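Local structure of replicative DNA helicase (Mycobacterium smegmatis, 6OWN) at residues Val20-His25 with Val37-Val42; Ala63-Pro68 with Arg74-Leu79. The protein carries an intein, the domain described here, that cuts itself out by protein splicing, a reaction reversibly inhibited by zinc. One frame throughout, in Å; residues are numbered along the deposited sequence.

How the contacts relate
From the N terminus the chain runs through residues 20-25, turns back in the hairpin formed by strands 25-27 and 33-39, and returns in residues 37-42 to meet the 20-25 turn again; contact 1 closes this loop on the surface of a four-stranded antiparallel sheet. The chain then passes through strands 48-53 and 58-62 before contact 2 ties strand 66-69 to strand 72-75 in a second, tighter hairpin loop, more deeply buried. The two loops follow in series, neither nested nor crossed, with centres about 20 Å apart and nearest atoms about 9 Å apart. Later strands border both: 116-121 pairs with 33-39, and 135-138 lies beside 66-69.

Contact 1 (Val20-His25 with Val37-Val42); sequences VAVGDH and VADTDV
The carboxylate of D39 turns one flat face to V22, whose CG2 methyl sits almost squarely above it, 3.9 Å from D39 CG and nearly equally far from both oxygens. Water 1 approaches from this same side, donating to D39 OD2 (3.0 Å) and accepting from the backbone N of V22 (2.7 Å), so a single bridge joins the polar atoms around the methyl. OD2 is also held by a salt bridge with R117, which probably stabilises its negative charge. The remaining flat surfaces under V22 are peptide groups: CG1 rests over the V37-A38 peptide, 3.9 Å from V37 C, and CG2 over the one that follows, 3.9 Å from A38 C. With CG1 anti to the backbone N (chi1 174°), the two methyls lie one behind the other along the strand, over successive peptides, while the side chains of V37 and A38 point away from the turn.

V22 is the second residue of a type II beta turn, A21 to D24, just before strand 25-27 in what is, by sequence and topology, the all-beta HINT fold of inteins. G23 follows with a positive phi (94°), and D24 N closes the turn on A21 O at 2.9 Å. The side chain of D24 folds back as well, its OD2 taking the N-H of A21 from above the carboxylate plane. Beneath V22, A38 N is buried without a partner. Beyond D39, T40 OG1 bonds to the backbone N of the zinc-site residue C118.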
ATOM      1  N   VAL A  20      11.993  -1.590   4.951  1.00 18.60           N
ATOM      2  CA  VAL A  20      12.440  -1.563   3.565  1.00 18.37           C
ATOM      3  C   VAL A  20      13.298  -0.325   3.322  1.00 20.35           C
ATOM      4  O   VAL A  20      13.010   0.765   3.830  1.00 24.28           O
ATOM      5  CB  VAL A  20      11.226  -1.629   2.618  1.00 17.85           C
ATOM      6  CG1 VAL A  20      10.329  -0.389   2.771  1.00 18.20           C
ATOM      7  CG2 VAL A  20      11.670  -1.809   1.170  1.00 19.36           C
ATOM      8  N   ALA A  21      14.369  -0.492   2.552  1.00 22.52           N
ATOM      9  CA  ALA A  21      15.334   0.571   2.312  1.00 18.16           C
ATOM     10  C   ALA A  21      15.417   0.899   0.826  1.00 19.40           C
ATOM     11  O   ALA A  21      15.132   0.057  -0.032  1.00 21.54           O
ATOM     12  CB  ALA A  21      16.720   0.173   2.834  1.00 25.67           C
ATOM     13  N   VAL A  22      15.805   2.139   0.519  1.00 21.77           N
ATOM     14  CA  VAL A  22      16.078   2.487  -0.872  1.00 20.60           C
ATOM     15  C   VAL A  22      17.141   1.543  -1.413  1.00 24.32           C
ATOM     16  O   VAL A  22      18.122   1.225  -0.734  1.00 21.20           O
ATOM     17  CB  VAL A  22      16.508   3.958  -0.994  1.00 23.33           C
ATOM     18  CG1 VAL A  22      16.923   4.281  -2.417  1.00 25.16           C
ATOM     19  CG2 VAL A  22      15.376   4.877  -0.544  1.00 21.48           C
ATOM     20  N   GLY A  23      16.928   1.054  -2.629  1.00 24.00           N
ATOM     21  CA  GLY A  23      17.785   0.061  -3.218  1.00 24.67           C
ATOM     22  C   GLY A  23      17.310  -1.361  -3.019  1.00 26.50           C
ATOM     23  O   GLY A  23      17.698  -2.240  -3.800  1.00 23.48           O
ATOM     24  N   ASP A  24      16.495  -1.613  -1.991  1.00 20.63           N
ATOM     25  CA  ASP A  24      15.802  -2.888  -1.887  1.00 26.38           C
ATOM     26  C   ASP A  24      14.837  -3.037  -3.057  1.00 21.27           C
ATOM     27  O   ASP A  24      14.582  -2.091  -3.806  1.00 15.61           O
ATOM     28  CB  ASP A  24      15.014  -2.995  -0.580  1.00 23.09           C
ATOM     29  CG  ASP A  24      15.903  -3.096   0.638  1.00 28.22           C
ATOM     30  OD1 ASP A  24      17.137  -3.130   0.470  1.00 28.04           O
ATOM     31  OD2 ASP A  24      15.365  -3.140   1.769  1.00 28.53           O
ATOM     32  N   HIS A  25      14.275  -4.241  -3.185  1.00 16.06           N
ATOM     33  CA  HIS A  25      13.268  -4.542  -4.194  1.00 18.41           C
ATOM     34  C   HIS A  25      11.984  -5.015  -3.528  1.00 19.21           C
ATOM     35  O   HIS A  25      12.020  -5.843  -2.609  1.00 17.07           O
ATOM     36  CB  HIS A  25      13.762  -5.614  -5.176  1.00 18.29           C
ATOM     37  CG  HIS A  25      14.764  -5.100  -6.158  1.00 21.73           C
ATOM     38  ND1 HIS A  25      16.105  -4.999  -5.859  1.00 25.51           N
ATOM     39  CD2 HIS A  25      14.622  -4.627  -7.420  1.00 19.23           C
ATOM     40  CE1 HIS A  25      16.751  -4.500  -6.899  1.00 23.18           C
ATOM     41  NE2 HIS A  25      15.875  -4.272  -7.862  1.00 21.05           N
ATOM     42  N   VAL A  37      13.308   3.409  -5.128  1.00 13.50           N
ATOM     43  CA  VAL A  37      14.233   4.461  -5.544  1.00 17.79           C
ATOM     44  C   VAL A  37      14.146   5.713  -4.680  1.00 21.63           C
ATOM     45  O   VAL A  37      14.911   6.660  -4.920  1.00 23.37           O
ATOM     46  CB  VAL A  37      14.021   4.848  -7.021  1.00 16.53           C
ATOM     47  CG1 VAL A  37      14.373   3.671  -7.955  1.00 18.78           C
ATOM     48  CG2 VAL A  37      12.591   5.321  -7.235  1.00 18.38           C
ATOM     49  N   ALA A  38      13.242   5.757  -3.703  1.00 20.93           N
ATOM     50  CA  ALA A  38      13.039   6.931  -2.859  1.00 21.35           C
ATOM     51  C   ALA A  38      12.094   6.551  -1.730  1.00 23.91           C
ATOM     52  O   ALA A  38      11.280   5.634  -1.868  1.00 21.20           O
ATOM     53  CB  ALA A  38      12.471   8.113  -3.654  1.00 20.94           C
ATOM     54  N   ASP A  39      12.197   7.274  -0.614  1.00 21.73           N
ATOM     55  CA  ASP A  39      11.325   7.009   0.521  1.00 22.46           C
ATOM     56  C   ASP A  39      11.037   8.303   1.275  1.00 23.63           C
ATOM     57  O   ASP A  39      11.528   9.381   0.930  1.00 27.22           O
ATOM     58  CB  ASP A  39      11.937   5.953   1.451  1.00 20.62           C
ATOM     59  CG  ASP A  39      13.142   6.471   2.231  1.00 27.88           C
ATOM     60  OD1 ASP A  39      13.578   7.630   2.026  1.00 29.23           O
ATOM     61  OD2 ASP A  39      13.683   5.699   3.045  1.00 28.86           O
ATOM     62  N   THR A  40      10.235   8.177   2.320  1.00 23.43           N
ATOM     63  CA  THR A  40      10.046   9.208   3.324  1.00 25.14           C
ATOM     64  C   THR A  40      10.698   8.768   4.626  1.00 24.92           C
ATOM     65  O   THR A  40      11.038   7.595   4.818  1.00 21.07           O
ATOM     66  CB  THR A  40       8.556   9.482   3.558  1.00 27.87           C
ATOM     67  OG1 THR A  40       7.996   8.409   4.325  1.00 24.08           O
ATOM     68  CG2 THR A  40       7.820   9.577   2.238  1.00 27.38           C
ATOM     69  N   ASP A  41      10.886   9.734   5.522  1.00 22.68           N
ATOM     70  CA  ASP A  41      11.115   9.406   6.917  1.00 21.96           C
ATOM     71  C   ASP A  41       9.898   8.669   7.484  1.00 25.00           C
ATOM     72  O   ASP A  41       8.830   8.607   6.872  1.00 21.04           O
ATOM     73  CB  ASP A  41      11.338  10.669   7.745  1.00 26.79           C
ATOM     74  CG  ASP A  41      12.683  11.321   7.499  1.00 29.49           C
ATOM     75  OD1 ASP A  41      13.382  10.957   6.523  1.00 28.81           O
ATOM     76  OD2 ASP A  41      13.030  12.215   8.305  1.00 31.49           O
ATOM     77  N   VAL A  42      10.070   8.104   8.682  1.00 27.13           N
ATOM     78  CA  VAL A  42       8.912   7.771   9.503  1.00 25.39           C
ATOM     79  C   VAL A  42       8.205   9.071   9.859  1.00 26.54           C
ATOM     80  O   VAL A  42       8.837  10.024  10.330  1.00 25.04           O
ATOM     81  CB  VAL A  42       9.352   7.011  10.763  1.00 22.74           C
ATOM     82  CG1 VAL A  42       8.154   6.697  11.640  1.00 22.71           C
ATOM     83  CG2 VAL A  42      10.118   5.755  10.402  1.00 20.39           C
TER
HETATM   84  O   HOH W   1      15.976   3.757   2.649  1.00 22.57           O

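Contact 2 (Ala63-Pro68 with Arg74-Leu79)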
ATOM      1  N   ALA A  63      -4.236   9.284   5.293  1.00 18.94           N
ATOM      2  CA  ALA A  63      -5.341   9.819   4.495  1.00 18.62           C
ATOM      3  C   ALA A  63      -4.972   9.980   3.025  1.00 19.27           C
ATOM      4  O   ALA A  63      -5.809   9.754   2.140  1.00 14.35           O
ATOM      5  CB  ALA A  63      -5.790  11.166   5.064  1.00 20.32           C
ATOM      6  N   GLN A  64      -3.732  10.366   2.748  1.00 21.15           N
ATOM      7  CA  GLN A  64      -3.280  10.737   1.412  1.00 28.34           C
ATOM      8  C   GLN A  64      -2.571   9.613   0.669  1.00 23.87           C
ATOM      9  O   GLN A  64      -2.077   9.847  -0.439  1.00 21.83           O
ATOM     10  CB  GLN A  64      -2.343  11.953   1.487  1.00 25.66           C
ATOM     11  CG  GLN A  64      -3.005  13.235   1.975  1.00 34.33           C
ATOM     12  CD  GLN A  64      -1.991  14.288   2.365  1.00 48.63           C
ATOM     13  OE1 GLN A  64      -1.281  14.820   1.512  1.00 54.87           O
ATOM     14  NE2 GLN A  64      -1.901  14.580   3.662  1.00 44.10           N
ATOM     15  N   HIS A  65      -2.475   8.416   1.243  1.00 22.38           N
ATOM     16  CA  HIS A  65      -1.952   7.290   0.474  1.00 23.05           C
ATOM     17  C   HIS A  65      -2.850   7.013  -0.726  1.00 21.42           C
ATOM     18  O   HIS A  65      -4.074   7.136  -0.645  1.00 21.77           O
ATOM     19  CB  HIS A  65      -1.845   6.037   1.339  1.00 21.27           C
ATOM     20  CG  HIS A  65      -1.151   4.909   0.652  1.00 20.68           C
ATOM     21  ND1 HIS A  65       0.205   4.698   0.762  1.00 20.51           N
ATOM     22  CD2 HIS A  65      -1.615   3.948  -0.180  1.00 20.82           C
ATOM     23  CE1 HIS A  65       0.548   3.649   0.037  1.00 24.87           C
ATOM     24  NE2 HIS A  65      -0.538   3.180  -0.552  1.00 23.53           N
ATOM     25  N   GLN A  66      -2.238   6.637  -1.848  1.00 19.43           N
ATOM     26  CA  GLN A  66      -2.946   6.505  -3.119  1.00 20.63           C
ATOM     27  C   GLN A  66      -3.146   5.037  -3.474  1.00 21.41           C
ATOM     28  O   GLN A  66      -2.254   4.210  -3.264  1.00 24.28           O
ATOM     29  CB  GLN A  66      -2.186   7.219  -4.247  1.00 24.01           C
ATOM     30  CG  GLN A  66      -2.128   8.746  -4.085  1.00 29.02           C
ATOM     31  CD  GLN A  66      -1.165   9.425  -5.055  1.00 32.12           C
ATOM     32  OE1 GLN A  66      -0.911   8.925  -6.142  1.00 31.05           O
ATOM     33  NE2 GLN A  66      -0.639  10.579  -4.661  1.00 36.74           N
ATOM     34  N   TRP A  67      -4.313   4.734  -4.047  1.00 19.67           N
ATOM     35  CA  TRP A  67      -4.783   3.408  -4.388  1.00 21.35           C
ATOM     36  C   TRP A  67      -5.277   3.376  -5.826  1.00 24.81           C
ATOM     37  O   TRP A  67      -6.016   4.274  -6.250  1.00 22.67           O
ATOM     38  CB  TRP A  67      -5.930   2.986  -3.473  1.00 20.54           C
ATOM     39  CG  TRP A  67      -5.582   3.008  -2.037  1.00 17.95           C
ATOM     40  CD1 TRP A  67      -5.689   4.065  -1.181  1.00 19.57           C
ATOM     41  CD2 TRP A  67      -5.077   1.917  -1.267  1.00 17.21           C
ATOM     42  NE1 TRP A  67      -5.277   3.698   0.078  1.00 17.65           N
ATOM     43  CE2 TRP A  67      -4.896   2.383   0.049  1.00 14.69           C
ATOM     44  CE3 TRP A  67      -4.758   0.584  -1.564  1.00 19.52           C
ATOM     45  CZ2 TRP A  67      -4.421   1.565   1.071  1.00 19.41           C
ATOM     46  CZ3 TRP A  67      -4.270  -0.221  -0.552  1.00 20.23           C
ATOM     47  CH2 TRP A  67      -4.107   0.272   0.748  1.00 15.20           C
ATOM     48  N   PRO A  68      -4.917   2.350  -6.580  1.00 24.46           N
ATOM     49  CA  PRO A  68      -5.399   2.210  -7.961  1.00 27.78           C
ATOM     50  C   PRO A  68      -6.756   1.522  -8.008  1.00 30.66           C
ATOM     51  O   PRO A  68      -6.852   0.302  -7.832  1.00 35.38           O
ATOM     52  CB  PRO A  68      -4.307   1.364  -8.626  1.00 20.74           C
ATOM     53  CG  PRO A  68      -3.788   0.492  -7.486  1.00 23.20           C
ATOM     54  CD  PRO A  68      -3.923   1.322  -6.220  1.00 27.09           C
ATOM     55  N   ARG A  74      -7.337   6.845  -6.255  1.00 20.77           N
ATOM     56  CA  ARG A  74      -8.055   7.478  -5.154  1.00 20.35           C
ATOM     57  C   ARG A  74      -7.180   7.490  -3.910  1.00 25.44           C
ATOM     58  O   ARG A  74      -6.468   6.520  -3.638  1.00 26.39           O
ATOM     59  CB  ARG A  74      -9.371   6.741  -4.840  1.00 26.72           C
ATOM     60  CG  ARG A  74     -10.386   6.767  -5.970  1.00 31.51           C
ATOM     61  CD  ARG A  74     -11.105   8.102  -6.013  1.00 36.31           C
ATOM     62  NE  ARG A  74     -12.094   8.187  -7.086  1.00 41.14           N
ATOM     63  CZ  ARG A  74     -11.824   8.603  -8.320  1.00 45.97           C
ATOM     64  NH1 ARG A  74     -10.591   8.969  -8.642  1.00 42.65           N
ATOM     65  NH2 ARG A  74     -12.787   8.660  -9.232  1.00 49.68           N
ATOM     66  N   ILE A  75      -7.239   8.575  -3.145  1.00 22.73           N
ATOM     67  CA  ILE A  75      -6.562   8.584  -1.853  1.00 23.39           C
ATOM     68  C   ILE A  75      -7.431   7.878  -0.811  1.00 23.43           C
ATOM     69  O   ILE A  75      -8.648   7.737  -0.970  1.00 24.22           O
ATOM     70  CB  ILE A  75      -6.196  10.011  -1.410  1.00 28.12           C
ATOM     71  CG1 ILE A  75      -7.452  10.811  -1.039  1.00 26.48           C
ATOM     72  CG2 ILE A  75      -5.395  10.729  -2.502  1.00 25.60           C
ATOM     73  CD1 ILE A  75      -7.129  12.115  -0.322  1.00 19.31           C
ATOM     74  N   THR A  76      -6.780   7.399   0.257  1.00 18.81           N
ATOM     75  CA  THR A  76      -7.479   6.625   1.285  1.00 21.80           C
ATOM     76  C   THR A  76      -8.742   7.336   1.766  1.00 27.35           C
ATOM     77  O   THR A  76      -9.797   6.708   1.925  1.00 25.21           O
ATOM     78  CB  THR A  76      -6.550   6.345   2.474  1.00 16.79           C
ATOM     79  OG1 THR A  76      -5.324   5.743   2.021  1.00 18.04           O
ATOM     80  CG2 THR A  76      -7.229   5.404   3.439  1.00 17.89           C
ATOM     81  N   ALA A  77      -8.655   8.652   1.973  1.00 17.70           N
ATOM     82  CA  ALA A  77      -9.771   9.453   2.465  1.00 24.29           C
ATOM     83  C   ALA A  77     -10.953   9.493   1.506  1.00 30.67           C
ATOM     84  O   ALA A  77     -12.007  10.019   1.878  1.00 35.35           O
ATOM     85  CB  ALA A  77      -9.297  10.883   2.737  1.00 24.40           C
ATOM     86  N   ASN A  78     -10.802   8.966   0.291  1.00 22.61           N
ATOM     87  CA  ASN A  78     -11.859   8.936  -0.708  1.00 26.94           C
ATOM     88  C   ASN A  78     -12.275   7.527  -1.079  1.00 29.40           C
ATOM     89  O   ASN A  78     -13.166   7.362  -1.921  1.00 30.16           O
ATOM     90  CB  ASN A  78     -11.413   9.678  -1.976  1.00 23.38           C
ATOM     91  CG  ASN A  78     -11.475  11.179  -1.818  1.00 42.04           C
ATOM     92  OD1 ASN A  78     -12.278  11.690  -1.041  1.00 35.08           O
ATOM     93  ND2 ASN A  78     -10.624  11.899  -2.555  1.00 41.13           N
ATOM     94  N   LEU A  79     -11.632   6.513  -0.508  1.00 23.48           N
ATOM     95  CA  LEU A  79     -12.044   5.141  -0.752  1.00 30.79           C
ATOM     96  C   LEU A  79     -13.448   4.913  -0.217  1.00 26.88           C
ATOM     97  O   LEU A  79     -13.859   5.497   0.788  1.00 26.67           O
ATOM     98  CB  LEU A  79     -11.086   4.165  -0.076  1.00 29.06           C
ATOM     99  CG  LEU A  79      -9.664   4.075  -0.609  1.00 27.91           C
ATOM    100  CD1 LEU A  79      -8.930   3.003   0.185  1.00 18.33           C
ATOM    101  CD2 LEU A  79      -9.674   3.745  -2.098  1.00 24.75           C
TER
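W67, on the first strand of an antiparallel beta hairpin (66-69 and 72-75) within the HINT fold of inteins, meets T76 just past the end of the second; this is the tight side. L79 CD1 lies over one face of the indole in a CH-pi contact, 3.8 Å from the centroid of the five-membered ring, and H65 CD2 approaches the other, toward its rim. W67 and R74 form a hydrogen-bonded pair, W67 N giving to R74 O (2.8 Å) and R74 N to W67 O (2.9 Å). Past this ladder the second strand bends into a 3-10 turn, whose T76 N reaches H65 O and whose A77 N uses a lone pair of A63 O.

The other sheet face is looser. Q66 and I75 touch there just through Q66 CG and I75 CG2, 4.1 Å apart, and the Q66 amide leads away, as does the guanidinium of R74 on the W67 side.

H65 ends the sequence D62-A63-Q64-H65, at the place of the block B T-x-x-H motif of inteins, and is probably its histidine; its side chain touches A1, and its NE2 bonds to T137. With OG1 set beside its own backbone N (chi1 -53°), T76 bonds through that oxygen to D62 O and also accepts from W67 NE1 at 2.8 Å, only 2° out of the indole plane.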